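Local coordinates for protein bazooka, isoform C,LD29223p (PDB 5OAK) that is a Par3-family cell polarity protein whose first PDZ domain binds the Par6 PDZ-binding motif and which may also bind phosphatidylinositol and phosphatidic acid, at residues S42-R46 / G47-R51. Residues are numbered along the deposited sequence; the frame is centred on the assembly and turned at random.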
loop_
_atom_site.group_PDB
_atom_site.type_symbol
_atom_site.label_atom_id
_atom_site.label_comp_id
_atom_site.label_asym_id
_atom_site.label_seq_id
_atom_site.Cartn_x
_atom_site.Cartn_y
_atom_site.Cartn_z
ATOM N N SER A 42 -14.596 -1.806 -1.671
ATOM C CA SER A 42 -13.470 -2.224 -2.509
ATOM C C SER A 42 -12.692 -3.375 -1.923
ATOM O O SER A 42 -12.860 -3.734 -0.764
ATOM C CB SER A 42 -12.494 -1.061 -2.717
ATOM O OG SER A 42 -11.864 -0.667 -1.473
ATOM N N ARG A 43 -11.780 -3.906 -2.713
ATOM C CA ARG A 43 -10.925 -5.000 -2.225
ATOM C C ARG A 43 -10.016 -4.526 -1.144
ATOM O O ARG A 43 -9.742 -5.277 -0.211
ATOM C CB ARG A 43 -10.188 -5.628 -3.363
ATOM C CG ARG A 43 -11.237 -6.229 -4.381
ATOM C CD ARG A 43 -10.568 -7.243 -5.231
ATOM N NE ARG A 43 -11.433 -7.720 -6.315
ATOM C CZ ARG A 43 -12.248 -8.763 -6.205
ATOM N NH1 ARG A 43 -12.254 -9.503 -5.099
ATOM N NH2 ARG A 43 -13.002 -9.119 -7.232
ATOM N N ALA A 44 -9.547 -3.284 -1.226
ATOM C CA ALA A 44 -8.719 -2.745 -0.142
ATOM C C ALA A 44 -9.554 -2.624 1.140
ATOM O O ALA A 44 -9.064 -2.937 2.227
ATOM C CB ALA A 44 -8.155 -1.357 -0.545
ATOM N N GLU A 45 -10.820 -2.157 1.027
ATOM C CA GLU A 45 -11.660 -2.043 2.217
ATOM C C GLU A 45 -11.918 -3.427 2.833
ATOM O O GLU A 45 -11.863 -3.589 4.080
ATOM C CB GLU A 45 -12.983 -1.328 1.901
ATOM C CG GLU A 45 -13.739 -0.926 3.162
ATOM C CD GLU A 45 -15.097 -0.281 2.879
ATOM O OE1 GLU A 45 -15.979 -0.999 2.411
ATOM O OE2 GLU A 45 -15.265 0.938 3.117
ATOM N N ARG A 46 -12.192 -4.418 1.990
ATOM C CA ARG A 46 -12.465 -5.742 2.503
ATOM C C ARG A 46 -11.228 -6.320 3.200
ATOM O O ARG A 46 -11.355 -7.104 4.158
ATOM C CB ARG A 46 -12.975 -6.615 1.359
ATOM C CG ARG A 46 -14.326 -6.110 0.809
ATOM C CD ARG A 46 -15.495 -6.159 1.854
ATOM N NE ARG A 46 -16.804 -5.568 1.432
ATOM C CZ ARG A 46 -17.657 -6.143 0.597
ATOM N NH1 ARG A 46 -17.325 -7.273 0.039
ATOM N NH2 ARG A 46 -18.837 -5.588 0.289
ATOM N N GLY A 47 -10.034 -5.930 2.735
ATOM C CA GLY A 47 -8.822 -6.378 3.404
ATOM C C GLY A 47 -8.480 -5.597 4.658
ATOM O O GLY A 47 -7.446 -5.873 5.286
ATOM N N ARG A 48 -9.356 -4.673 5.040
ATOM C CA ARG A 48 -9.283 -3.916 6.302
ATOM C C ARG A 48 -8.259 -2.790 6.297
ATOM O O ARG A 48 -7.846 -2.327 7.342
ATOM C CB ARG A 48 -9.046 -4.841 7.515
ATOM C CG ARG A 48 -10.036 -6.017 7.557
ATOM C CD ARG A 48 -10.019 -6.705 8.953
ATOM N NE ARG A 48 -9.857 -5.728 10.043
ATOM C CZ ARG A 48 -10.844 -5.198 10.758
ATOM N NH1 ARG A 48 -10.552 -4.313 11.697
ATOM N NH2 ARG A 48 -12.109 -5.557 10.549
ATOM N N LEU A 49 -7.889 -2.323 5.113
ATOM C CA LEU A 49 -7.111 -1.091 4.991
ATOM C C LEU A 49 -7.987 0.098 5.398
ATOM O O LEU A 49 -9.191 0.150 5.066
ATOM C CB LEU A 49 -6.627 -0.899 3.548
ATOM C CG LEU A 49 -5.311 -1.535 3.168
ATOM C CD1 LEU A 49 -5.083 -1.247 1.711
ATOM C CD2 LEU A 49 -4.099 -0.981 3.928
ATOM N N ARG A 50 -7.398 1.064 6.087
ATOM C CA ARG A 50 -8.102 2.266 6.550
ATOM C C ARG A 50 -7.288 3.522 6.326
ATOM O O ARG A 50 -6.052 3.479 6.311
ATOM C CB ARG A 50 -8.431 2.147 8.022
ATOM C CG ARG A 50 -9.405 1.024 8.272
ATOM C CD ARG A 50 -10.135 1.200 9.532
ATOM N NE ARG A 50 -9.291 0.837 10.648
ATOM C CZ ARG A 50 -9.166 -0.395 11.130
ATOM N NH1 ARG A 50 -9.822 -1.409 10.570
ATOM N NH2 ARG A 50 -8.384 -0.598 12.184
ATOM N N ARG A 51 -7.992 4.642 6.156
ATOM C CA ARG A 51 -7.356 5.948 6.117
ATOM C C ARG A 51 -6.383 6.111 7.306
ATOM O O ARG A 51 -6.686 5.693 8.437
ATOM C CB ARG A 51 -8.412 7.047 6.118
ATOM C CG ARG A 51 -7.812 8.448 6.150
ATOM C CD ARG A 51 -8.866 9.542 5.993
ATOM N NE ARG A 51 -8.320 10.862 6.330
ATOM C CZ ARG A 51 -7.589 11.646 5.520
ATOM N NH1 ARG A 51 -7.279 11.267 4.271
ATOM N NH2 ARG A 51 -7.175 12.833 5.970
HETATM O O HOH W 1 -11.408 -1.372 5.826
#
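Leu49 meets Ala44 through its torsions: with CG turned roughly opposite its own carbonyl carbon (chi1 -88°) and CD1 anti to CA (chi2 178°), the CD1 methyl lies 3.8 Å from Ala44 CB. The two meet across a Schellman motif that closes the short helix 43-46. Arg48 leaves helical geometry with a positive phi of 77°, and the chain turns so that N-H groups after the helix bond back into its last turn. Leu49 N donates to Ala44 O at 3.2 Å, while Leu49 CB comes 3.4 Å from the same oxygen. Within the turn Gly47 N donates to Arg43 O at 3.0 Å, and Arg48 N bonds to Glu45 O at 2.9 Å, approaching from above the carbonyl plane rather than along a lone pair. A water donates to Glu45 O and also to Leu49 O, 2.8 Å from the latter, tying the helix end to the departing chain. At the other end Ser42 is the N-cap: its OG accepts from Glu45 N at 3.1 Å, so both ends of this single turn are capped. Glu45 directs its carboxylate back to Gly41 N, and Arg43 reaches away to a salt bridge with Glu14. All of this belongs to the PDZ part of the fusion, where the short helix follows strand 33-38 and the capped turn leads on towards strand 54-58. Ala44 and Leu49 face inward together, Ala44 onto Val38 of strand 33-38 and Leu49 onto Leu9 and Ile11 of strand 7-12, so the C-terminal turn packs its apolar side against the sheet.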